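Local coordinates for protein lysyl oxidase (Pichia pastoris, PDB 1W7C) that probably oxidises primary amines, peptidyl lysine among them, to aldehydes, using a topaquinone cofactor and a copper ion in each subunit, at residues A15-W21 and F309-W313; E299-S303 and Y381-D385; M305-Y310 and F321-K327. All blocks are in the same frame, centred on the assembly; numbering follows the deposited sequence. Where two conformers were deposited one is given.

In the fold
Interactions 1 and 3 share strand 307-314, and interaction 2 adjoins it through strand 301-304; all lie on the same side of the chain's centre. Interaction 3 zips the first half of 307-314 to 318-326 as a hairpin; interaction 1, whose centre lies about 10 Å away, lays the N-terminal loop over Y310 and S312. Y310 belongs to both, and W21 of interaction 1 stacks on Y322 of interaction 3. On the other edge, F302 N bonds to F309 O (2.9 Å), bringing in interaction 2, while N19 ND2 reaches E299 O (2.8 Å). A bound magnesium ion lies about 5 Å from the E300 side chain; the calcium ligand D497 is about 9 Å from W21, side chain to side chain.

Interaction 1: A15-W21 and F309-W313; sequences APKTNIW and FYTSW
A15 begins the contact by setting its CB 4.0 Å from CE2 of Y310, and P16 brings its ring CD up to the phenolic OH. At K17 the backbone takes over: its carbonyl O lies near the plane of the Y310 ring, at the edge, 3.2 Å from OH, a possible hydrogen bond, while the lysine amine turns away to Y71 O. N19 slides past Y310, its CB 3.8 Å from Y310 CD2. With CG anti to the backbone N (chi1 -173°), its amide points ND2 at T311 O, 2.9 Å away and nearly in the amide plane; the other N-H direction serves E299 O. OD1 accepts from W21 N, forming an Asx turn. Replacing N19 with an alanine would probably leave T311 O and E299 O without this shared donor and let the turn before W21 relax. The W21 side chain runs across that of Y310, the ring planes oblique at 54°, with CZ3 over one face of the phenol, 3.5 Å from CD1. Farther on, S312 OG donates to W21 O (2.7 Å) from above the carbonyl plane. An Asx turn and side-chain-to-backbone bonds thus fasten the irregular loop between strand 11-12 and helix 26-39 across β-strand 307-314 of the enzyme domain.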
loop_
_atom_site.group_PDB
_atom_site.type_symbol
_atom_site.label_atom_id
_atom_site.label_comp_id
_atom_site.label_asym_id
_atom_site.label_seq_id
_atom_site.Cartn_x
_atom_site.Cartn_y
_atom_site.Cartn_z
ATOM N N ALA A 15 18.302 -28.792 2.307
ATOM C CA ALA A 15 17.049 -28.708 1.579
ATOM C C ALA A 15 16.414 -30.095 1.543
ATOM O O ALA A 15 17.155 -31.120 1.541
ATOM C CB ALA A 15 17.292 -28.233 0.202
ATOM N N PRO A 16 15.087 -30.162 1.603
ATOM C CA PRO A 16 14.375 -31.443 1.483
ATOM C C PRO A 16 14.696 -32.213 0.200
ATOM O O PRO A 16 14.708 -33.444 0.206
ATOM C CB PRO A 16 12.903 -31.024 1.515
ATOM C CG PRO A 16 12.902 -29.738 2.239
ATOM C CD PRO A 16 14.172 -29.041 1.866
ATOM N N LYS A 17 14.895 -31.487 -0.888
ATOM C CA LYS A 17 15.147 -32.058 -2.200
ATOM C C LYS A 17 16.195 -31.221 -2.915
ATOM O O LYS A 17 16.642 -30.198 -2.393
ATOM C CB LYS A 17 13.861 -32.096 -3.006
ATOM C CG LYS A 17 12.781 -32.988 -2.410
ATOM C CD LYS A 17 13.005 -34.460 -2.755
ATOM C CE LYS A 17 12.012 -35.418 -2.077
ATOM N NZ LYS A 17 11.865 -36.757 -2.820
ATOM N N THR A 18 16.615 -31.660 -4.091
ATOM C CA THR A 18 17.513 -30.925 -4.978
ATOM C C THR A 18 16.765 -29.774 -5.646
ATOM O O THR A 18 15.597 -29.939 -6.061
ATOM C CB THR A 18 18.018 -31.889 -6.084
ATOM O OG1 THR A 18 18.844 -32.906 -5.487
ATOM C CG2 THR A 18 18.937 -31.190 -7.076
ATOM N N ASN A 19 17.450 -28.664 -5.854
ATOM C CA ASN A 19 16.886 -27.579 -6.608
ATOM C C ASN A 19 16.952 -27.877 -8.113
ATOM O O ASN A 19 17.936 -27.551 -8.809
ATOM C CB ASN A 19 17.619 -26.317 -6.242
ATOM C CG ASN A 19 16.966 -25.065 -6.888
ATOM O OD1 ASN A 19 16.268 -25.124 -7.911
ATOM N ND2 ASN A 19 17.219 -23.929 -6.280
ATOM N N ILE A 20 15.884 -28.493 -8.603
ATOM C CA ILE A 20 15.782 -28.925 -9.982
ATOM C C ILE A 20 15.511 -27.770 -10.949
ATOM O O ILE A 20 15.409 -27.978 -12.156
ATOM C CB ILE A 20 14.686 -30.024 -10.117
ATOM C CG1 ILE A 20 13.341 -29.554 -9.529
ATOM C CG2 ILE A 20 15.173 -31.290 -9.406
ATOM C CD1 ILE A 20 12.173 -30.440 -9.870
ATOM N N TRP A 21 15.377 -26.559 -10.401
ATOM C CA TRP A 21 15.136 -25.368 -11.195
ATOM C C TRP A 21 16.381 -24.502 -11.333
ATOM O O TRP A 21 16.307 -23.458 -11.975
ATOM C CB TRP A 21 13.976 -24.538 -10.592
ATOM C CG TRP A 21 12.771 -25.345 -10.280
ATOM C CD1 TRP A 21 11.768 -25.668 -11.133
ATOM C CD2 TRP A 21 12.451 -25.971 -9.036
ATOM N NE1 TRP A 21 10.825 -26.436 -10.502
ATOM C CE2 TRP A 21 11.236 -26.663 -9.216
ATOM C CE3 TRP A 21 13.079 -26.042 -7.788
ATOM C CZ2 TRP A 21 10.608 -27.334 -8.189
ATOM C CZ3 TRP A 21 12.462 -26.729 -6.772
ATOM C CH2 TRP A 21 11.246 -27.385 -6.976
ATOM N N PHE A 309 11.210 -22.445 0.630
ATOM C CA PHE A 309 11.161 -22.246 -0.821
ATOM C C PHE A 309 12.552 -22.363 -1.421
ATOM O O PHE A 309 13.534 -22.212 -0.716
ATOM C CB PHE A 309 10.517 -20.897 -1.233
ATOM C CG PHE A 309 11.170 -19.684 -0.633
ATOM C CD1 PHE A 309 10.662 -19.131 0.531
ATOM C CD2 PHE A 309 12.336 -19.131 -1.175
ATOM C CE1 PHE A 309 11.279 -18.030 1.125
ATOM C CE2 PHE A 309 12.948 -18.012 -0.588
ATOM C CZ PHE A 309 12.422 -17.479 0.561
ATOM N N TYR A 310 12.588 -22.591 -2.723
ATOM C CA TYR A 310 13.802 -22.544 -3.508
ATOM C C TYR A 310 13.778 -21.328 -4.388
ATOM O O TYR A 310 12.724 -20.911 -4.870
ATOM C CB TYR A 310 13.917 -23.776 -4.417
ATOM C CG TYR A 310 13.895 -25.106 -3.710
ATOM C CD1 TYR A 310 12.694 -25.710 -3.380
ATOM C CD2 TYR A 310 15.056 -25.814 -3.462
ATOM C CE1 TYR A 310 12.664 -26.950 -2.742
ATOM C CE2 TYR A 310 15.026 -27.060 -2.823
ATOM C CZ TYR A 310 13.825 -27.620 -2.493
ATOM O OH TYR A 310 13.805 -28.848 -1.858
ATOM N N THR A 311 14.959 -20.769 -4.646
ATOM C CA THR A 311 15.080 -19.699 -5.637
ATOM C C THR A 311 15.831 -20.186 -6.881
ATOM O O THR A 311 16.580 -21.155 -6.856
ATOM C CB THR A 311 15.843 -18.466 -5.097
ATOM O OG1 THR A 311 17.188 -18.844 -4.853
ATOM C CG2 THR A 311 15.232 -17.929 -3.792
ATOM N N SER A 312 15.542 -19.528 -7.977
ATOM C CA SER A 312 16.188 -19.752 -9.252
ATOM C C SER A 312 16.410 -18.415 -9.908
ATOM O O SER A 312 15.679 -17.469 -9.655
ATOM C CB SER A 312 15.311 -20.654 -10.140
ATOM O OG SER A 312 15.958 -20.886 -11.372
ATOM N N TRP A 313 17.401 -18.355 -10.797
ATOM C CA TRP A 313 17.771 -17.109 -11.470
ATOM C C TRP A 313 17.896 -17.313 -12.963
ATOM O O TRP A 313 18.541 -18.276 -13.417
ATOM C CB TRP A 313 19.128 -16.639 -10.915
ATOM C CG TRP A 313 19.468 -15.255 -11.362
ATOM C CD1 TRP A 313 20.153 -14.892 -12.503
ATOM C CD2 TRP A 313 19.165 -14.043 -10.673
ATOM N NE1 TRP A 313 20.273 -13.523 -12.558
ATOM C CE2 TRP A 313 19.669 -12.981 -11.449
ATOM C CE3 TRP A 313 18.522 -13.742 -9.457
ATOM C CZ2 TRP A 313 19.566 -11.656 -11.050
ATOM C CZ3 TRP A 313 18.438 -12.413 -9.054
ATOM C CH2 TRP A 313 18.939 -11.392 -9.855
#

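Interaction 2: E299-S303 and Y381-D385; sequences EEYFS and YFTTD. With NAG (2-acetamido-2-deoxy-beta-D-glucopyranose), chain T.
F302 and F382 make the aromatic part of this contact, a T-shaped pair whose centroids are 5.0 Å apart and whose planes stand at 85°. The two side chains come from opposite directions: F302 drives its CE2-CZ edge into the face of F382, with CZ over the ring centre and CE2 3.5 Å from F382 CZ. In each residue CG is anti to the carbonyl carbon (chi1 -67° in F302, -65° in F382), which sends the two rings into the space between their strands. Y295 and Y399 add further aromatic neighbours to F382.

The polar part runs through water. E300, extended beyond CG, brings its carboxylate near strand 381-385, and one water donates to both its OE2 (2.8 Å) and T383 O (2.9 Å), so a carboxylate and a backbone carbonyl are joined through a donor that neither could supply. The other oxygen, OE1, is bonded to Y399 OH, which helps fix the turn of the carboxylate.

Looser van der Waals contacts finish the account. T384 CG2 sits 4.2 Å from E300 OE1, and T383 holds its CG2 3.6 Å from O5 of the N-acetylglucosamine N-linked to N394. E300 and Y301 both face D296 in a G1 beta bulge. The T-shaped pair joins strands 301-304 and 380-388, which are not sheet neighbours, within the β-rich enzyme domain of copper amine oxidases.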
loop_
_atom_site.group_PDB
_atom_site.type_symbol
_atom_site.label_atom_id
_atom_site.label_comp_id
_atom_site.label_asym_id
_atom_site.label_seq_id
_atom_site.Cartn_x
_atom_site.Cartn_y
_atom_site.Cartn_z
ATOM N N GLU A 299 21.824 -25.483 -2.534
ATOM C CA GLU A 299 20.528 -25.674 -3.158
ATOM C C GLU A 299 19.682 -24.400 -3.252
ATOM O O GLU A 299 18.620 -24.423 -3.854
ATOM C CB GLU A 299 19.730 -26.772 -2.448
ATOM C CG GLU A 299 20.409 -28.133 -2.389
ATOM C CD GLU A 299 20.729 -28.722 -3.754
ATOM O OE1 GLU A 299 20.117 -28.378 -4.777
ATOM O OE2 GLU A 299 21.622 -29.571 -3.820
ATOM N N GLU A 300 20.167 -23.310 -2.688
ATOM C CA GLU A 300 19.413 -22.068 -2.629
ATOM C C GLU A 300 17.952 -22.347 -2.159
ATOM O O GLU A 300 16.971 -21.921 -2.747
ATOM C CB GLU A 300 19.454 -21.284 -3.971
ATOM C CG GLU A 300 20.828 -20.589 -4.033
ATOM C CD GLU A 300 21.024 -19.889 -5.348
ATOM O OE1 GLU A 300 20.834 -18.645 -5.423
ATOM O OE2 GLU A 300 21.298 -20.614 -6.341
ATOM N N TYR A 301 17.912 -23.063 -1.034
ATOM C CA TYR A 301 16.677 -23.348 -0.310
ATOM C C TYR A 301 16.715 -22.544 0.981
ATOM O O TYR A 301 17.760 -22.480 1.645
ATOM C CB TYR A 301 16.560 -24.845 -0.007
ATOM C CG TYR A 301 15.373 -25.174 0.858
ATOM C CD1 TYR A 301 14.104 -25.343 0.303
ATOM C CD2 TYR A 301 15.502 -25.321 2.225
ATOM C CE1 TYR A 301 13.013 -25.631 1.085
ATOM C CE2 TYR A 301 14.400 -25.596 3.028
ATOM C CZ TYR A 301 13.157 -25.778 2.453
ATOM O OH TYR A 301 12.044 -26.043 3.234
ATOM N N PHE A 302 15.600 -21.883 1.295
ATOM C CA PHE A 302 15.497 -20.957 2.423
ATOM C C PHE A 302 14.356 -21.375 3.339
ATOM O O PHE A 302 13.340 -21.852 2.860
ATOM C CB PHE A 302 15.207 -19.545 1.871
ATOM C CG PHE A 302 16.351 -18.996 1.106
ATOM C CD1 PHE A 302 16.496 -19.265 -0.242
ATOM C CD2 PHE A 302 17.351 -18.270 1.739
ATOM C CE1 PHE A 302 17.632 -18.837 -0.913
ATOM C CE2 PHE A 302 18.459 -17.852 1.061
ATOM C CZ PHE A 302 18.604 -18.119 -0.241
ATOM N N SER A 303 14.579 -21.261 4.650
ATOM C CA SER A 303 13.560 -21.502 5.668
ATOM C C SER A 303 13.498 -20.321 6.641
ATOM O O SER A 303 14.510 -19.770 7.070
ATOM C CB SER A 303 13.832 -22.828 6.458
ATOM O OG SER A 303 14.898 -22.704 7.346
ATOM N N TYR A 381 23.649 -12.142 1.366
ATOM C CA TYR A 381 23.721 -11.963 -0.079
ATOM C C TYR A 381 24.066 -13.257 -0.799
ATOM O O TYR A 381 24.835 -14.097 -0.276
ATOM C CB TYR A 381 24.799 -10.920 -0.420
ATOM C CG TYR A 381 24.391 -9.544 -0.060
ATOM C CD1 TYR A 381 24.737 -9.004 1.142
ATOM C CD2 TYR A 381 23.582 -8.796 -0.907
ATOM C CE1 TYR A 381 24.334 -7.750 1.513
ATOM C CE2 TYR A 381 23.174 -7.548 -0.565
ATOM C CZ TYR A 381 23.542 -7.021 0.646
ATOM O OH TYR A 381 23.116 -5.765 1.011
ATOM N N PHE A 382 23.521 -13.384 -2.005
ATOM C CA PHE A 382 23.635 -14.602 -2.814
ATOM C C PHE A 382 24.110 -14.331 -4.216
ATOM O O PHE A 382 23.774 -13.315 -4.807
ATOM C CB PHE A 382 22.276 -15.363 -2.791
ATOM C CG PHE A 382 21.977 -15.851 -1.406
ATOM C CD1 PHE A 382 21.348 -15.024 -0.492
ATOM C CD2 PHE A 382 22.501 -17.063 -0.955
ATOM C CE1 PHE A 382 21.212 -15.419 0.838
ATOM C CE2 PHE A 382 22.356 -17.468 0.366
ATOM C CZ PHE A 382 21.690 -16.653 1.256
ATOM N N THR A 383 24.928 -15.254 -4.710
ATOM C CA THR A 383 25.545 -15.187 -6.017
ATOM C C THR A 383 24.716 -16.016 -6.989
ATOM O O THR A 383 24.306 -17.154 -6.676
ATOM C CB THR A 383 26.964 -15.778 -5.913
ATOM O OG1 THR A 383 27.749 -14.982 -5.020
ATOM C CG2 THR A 383 27.665 -15.731 -7.257
ATOM N N THR A 384 24.501 -15.457 -8.177
ATOM C CA THR A 384 23.827 -16.134 -9.268
ATOM C C THR A 384 24.670 -16.016 -10.534
ATOM O O THR A 384 25.684 -15.353 -10.528
ATOM C CB THR A 384 22.426 -15.548 -9.521
ATOM O OG1 THR A 384 22.555 -14.162 -9.877
ATOM C CG2 THR A 384 21.576 -15.634 -8.260
ATOM N N ASP A 385 24.201 -16.610 -11.623
ATOM C CA ASP A 385 24.982 -16.586 -12.858
ATOM C C ASP A 385 24.105 -16.611 -14.070
ATOM O O ASP A 385 22.908 -16.957 -13.993
ATOM C CB ASP A 385 25.990 -17.752 -12.870
ATOM C CG ASP A 385 25.358 -19.046 -12.480
ATOM O OD1 ASP A 385 24.469 -19.545 -13.229
ATOM O OD2 ASP A 385 25.696 -19.623 -11.418
HETATM C C1 NAG T . 30.886 -17.413 -8.364
HETATM C C2 NAG T . 32.056 -18.409 -8.505
HETATM C C3 NAG T . 32.160 -19.319 -7.287
HETATM C C4 NAG T . 32.260 -18.471 -6.026
HETATM C C5 NAG T . 31.120 -17.433 -5.997
HETATM C C6 NAG T . 31.263 -16.493 -4.795
HETATM C C7 NAG T . 32.918 -19.179 -10.642
HETATM C C8 NAG T . 33.067 -20.429 -11.455
HETATM N N2 NAG T . 31.960 -19.206 -9.714
HETATM O O3 NAG T . 33.301 -20.156 -7.363
HETATM O O4 NAG T . 32.248 -19.315 -4.889
HETATM O O5 NAG T . 31.156 -16.667 -7.185
HETATM O O6 NAG T . 32.385 -15.656 -4.998
HETATM O O7 NAG T . 33.653 -18.209 -10.846
HETATM O O HOH W 1 23.176 -19.444 -7.988
#

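Interaction 3: M305-Y310 and F321-K327; sequences MDWGFY and FYDITFK
D306 and K327 close one end of this pairing with a salt bridge, K327 NZ meeting D306 OD1 at 2.7 Å nearly along the C-O direction. Next to it, F326 places CB over the six-membered ring of W307, 4.2 Å from its centroid, and CD2 over the indole face. CG2 of I324 fills in at the indole edge, 3.7 Å from CZ3. Farther along, the edge of F321 is turned toward the face of F309 in an offset edge-to-face pair, planes at 75°; F309 gets there with CG wedged between its backbone N and carbonyl carbon (chi1 56°). D323 lies alongside Y310, its carboxylate nearly coplanar with the phenol, and a water joins OD1 to Y310 OH.

The backbone that carries these side chains, W307 and F326 on one face and Y310 on the other, is an antiparallel β-hairpin with a beta bulge. G308 and T325 form one hydrogen-bonded pair, T325 N to G308 O at 2.8 Å; Y310 and Y322 form another, Y310 N to Y322 O at 3.0 Å, and the register slips by one residue between them.

Outside the hairpin, R330 takes D323 OD2 in a salt bridge, F447 O accepts from W307 NE1, and D688 is a second acidic partner for K327 NZ. R275 of the second subunit hydrogen-bonds to M305 O and packs on F326.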
loop_
_atom_site.group_PDB
_atom_site.type_symbol
_atom_site.label_atom_id
_atom_site.label_comp_id
_atom_site.label_asym_id
_atom_site.label_seq_id
_atom_site.Cartn_x
_atom_site.Cartn_y
_atom_site.Cartn_z
ATOM N N MET A 305 10.559 -19.343 9.886
ATOM C CA MET A 305 9.274 -19.334 10.604
ATOM C C MET A 305 8.194 -20.136 9.880
ATOM O O MET A 305 7.066 -19.684 9.746
ATOM C CB MET A 305 8.821 -17.895 10.882
ATOM C CG MET A 305 9.854 -17.095 11.625
ATOM S SD MET A 305 10.227 -17.811 13.258
ATOM C CE MET A 305 11.872 -17.206 13.456
ATOM N N ASP A 306 8.558 -21.377 9.531
ATOM C CA ASP A 306 7.698 -22.385 8.914
ATOM C C ASP A 306 7.465 -22.205 7.418
ATOM O O ASP A 306 6.696 -22.972 6.836
ATOM C CB ASP A 306 6.359 -22.570 9.651
ATOM C CG ASP A 306 6.506 -23.267 10.980
ATOM O OD1 ASP A 306 5.598 -23.114 11.826
ATOM O OD2 ASP A 306 7.456 -23.999 11.217
ATOM N N TRP A 307 8.077 -21.187 6.812
ATOM C CA TRP A 307 8.123 -21.065 5.357
ATOM C C TRP A 307 9.343 -21.801 4.811
ATOM O O TRP A 307 10.394 -21.845 5.450
ATOM C CB TRP A 307 8.247 -19.614 4.941
ATOM C CG TRP A 307 7.052 -18.754 5.158
ATOM C CD1 TRP A 307 6.793 -17.976 6.227
ATOM C CD2 TRP A 307 6.016 -18.485 4.223
ATOM N NE1 TRP A 307 5.661 -17.225 6.032
ATOM C CE2 TRP A 307 5.158 -17.519 4.793
ATOM C CE3 TRP A 307 5.706 -18.962 2.944
ATOM C CZ2 TRP A 307 4.036 -17.005 4.108
ATOM C CZ3 TRP A 307 4.617 -18.477 2.288
ATOM C CH2 TRP A 307 3.776 -17.527 2.877
ATOM N N GLY A 308 9.194 -22.321 3.602
ATOM C CA GLY A 308 10.301 -22.860 2.848
ATOM C C GLY A 308 10.109 -22.568 1.367
ATOM O O GLY A 308 8.969 -22.488 0.890
ATOM N N PHE A 309 11.210 -22.445 0.630
ATOM C CA PHE A 309 11.161 -22.246 -0.821
ATOM C C PHE A 309 12.552 -22.363 -1.421
ATOM O O PHE A 309 13.534 -22.212 -0.716
ATOM C CB PHE A 309 10.517 -20.897 -1.233
ATOM C CG PHE A 309 11.170 -19.684 -0.633
ATOM C CD1 PHE A 309 10.662 -19.131 0.531
ATOM C CD2 PHE A 309 12.336 -19.131 -1.175
ATOM C CE1 PHE A 309 11.279 -18.030 1.125
ATOM C CE2 PHE A 309 12.948 -18.012 -0.588
ATOM C CZ PHE A 309 12.422 -17.479 0.561
ATOM N N TYR A 310 12.588 -22.591 -2.723
ATOM C CA TYR A 310 13.802 -22.544 -3.508
ATOM C C TYR A 310 13.778 -21.328 -4.388
ATOM O O TYR A 310 12.724 -20.911 -4.870
ATOM C CB TYR A 310 13.917 -23.776 -4.417
ATOM C CG TYR A 310 13.895 -25.106 -3.710
ATOM C CD1 TYR A 310 12.694 -25.710 -3.380
ATOM C CD2 TYR A 310 15.056 -25.814 -3.462
ATOM C CE1 TYR A 310 12.664 -26.950 -2.742
ATOM C CE2 TYR A 310 15.026 -27.060 -2.823
ATOM C CZ TYR A 310 13.825 -27.620 -2.493
ATOM O OH TYR A 310 13.805 -28.848 -1.858
ATOM N N PHE A 321 10.719 -18.174 -7.701
ATOM C CA PHE A 321 10.531 -18.985 -6.507
ATOM C C PHE A 321 9.784 -20.260 -6.877
ATOM O O PHE A 321 8.777 -20.194 -7.596
ATOM C CB PHE A 321 9.717 -18.225 -5.465
ATOM C CG PHE A 321 10.365 -16.960 -4.998
ATOM C CD1 PHE A 321 10.157 -15.780 -5.701
ATOM C CD2 PHE A 321 11.166 -16.939 -3.890
ATOM C CE1 PHE A 321 10.786 -14.620 -5.307
ATOM C CE2 PHE A 321 11.793 -15.772 -3.472
ATOM C CZ PHE A 321 11.593 -14.616 -4.159
ATOM N N TYR A 322 10.218 -21.385 -6.296
ATOM C CA TYR A 322 9.572 -22.661 -6.537
ATOM C C TYR A 322 9.305 -23.364 -5.221
ATOM O O TYR A 322 10.065 -23.249 -4.237
ATOM C CB TYR A 322 10.428 -23.547 -7.468
ATOM C CG TYR A 322 10.429 -23.079 -8.883
ATOM C CD1 TYR A 322 11.398 -22.200 -9.353
ATOM C CD2 TYR A 322 9.452 -23.483 -9.757
ATOM C CE1 TYR A 322 11.342 -21.721 -10.690
ATOM C CE2 TYR A 322 9.408 -23.042 -11.052
ATOM C CZ TYR A 322 10.364 -22.179 -11.518
ATOM O OH TYR A 322 10.290 -21.773 -12.835
ATOM N N ASP A 323 8.216 -24.140 -5.226
ATOM C CA ASP A 323 7.874 -24.974 -4.055
ATOM C C ASP A 323 7.752 -24.167 -2.777
ATOM O O ASP A 323 8.368 -24.475 -1.764
ATOM C CB ASP A 323 8.879 -26.135 -3.901
ATOM C CG ASP A 323 8.341 -27.256 -3.065
ATOM O OD1 ASP A 323 9.165 -27.933 -2.394
ATOM O OD2 ASP A 323 7.115 -27.511 -3.050
ATOM N N ILE A 324 6.967 -23.110 -2.825
ATOM C CA ILE A 324 6.751 -22.268 -1.661
ATOM C C ILE A 324 5.809 -22.990 -0.719
ATOM O O ILE A 324 4.660 -23.258 -1.071
ATOM C CB ILE A 324 6.164 -20.881 -1.992
ATOM C CG1 ILE A 324 7.048 -20.150 -2.994
ATOM C CG2 ILE A 324 6.043 -20.075 -0.685
ATOM C CD1 ILE A 324 6.541 -18.797 -3.415
ATOM N N THR A 325 6.324 -23.340 0.448
ATOM C CA THR A 325 5.562 -24.041 1.465
ATOM C C THR A 325 5.393 -23.221 2.729
ATOM O O THR A 325 6.261 -22.421 3.079
ATOM C CB THR A 325 6.257 -25.377 1.843
ATOM O OG1 THR A 325 7.489 -25.122 2.524
ATOM C CG2 THR A 325 6.497 -26.215 0.573
ATOM N N PHE A 326 4.285 -23.442 3.418
ATOM C CA PHE A 326 4.050 -22.834 4.729
ATOM C C PHE A 326 3.474 -23.922 5.629
ATOM O O PHE A 326 2.544 -24.640 5.235
ATOM C CB PHE A 326 3.124 -21.617 4.639
ATOM C CG PHE A 326 2.883 -20.969 5.965
ATOM C CD1 PHE A 326 1.653 -21.023 6.586
ATOM C CD2 PHE A 326 3.909 -20.314 6.596
ATOM C CE1 PHE A 326 1.460 -20.430 7.849
ATOM C CE2 PHE A 326 3.718 -19.723 7.835
ATOM C CZ PHE A 326 2.479 -19.775 8.461
ATOM N N LYS A 327 4.072 -24.088 6.798
ATOM C CA LYS A 327 3.700 -25.147 7.747
ATOM C C LYS A 327 3.566 -26.501 7.066
ATOM O O LYS A 327 2.609 -27.248 7.300
ATOM C CB LYS A 327 2.466 -24.735 8.562
ATOM C CG LYS A 327 2.773 -23.569 9.490
ATOM C CD LYS A 327 1.634 -23.254 10.450
ATOM C CE LYS A 327 2.087 -22.227 11.493
ATOM N NZ LYS A 327 3.017 -22.851 12.480
HETATM O O HOH W 2 6.912 -25.212 5.311
HETATM O O HOH W 3 11.183 -29.747 -1.648
#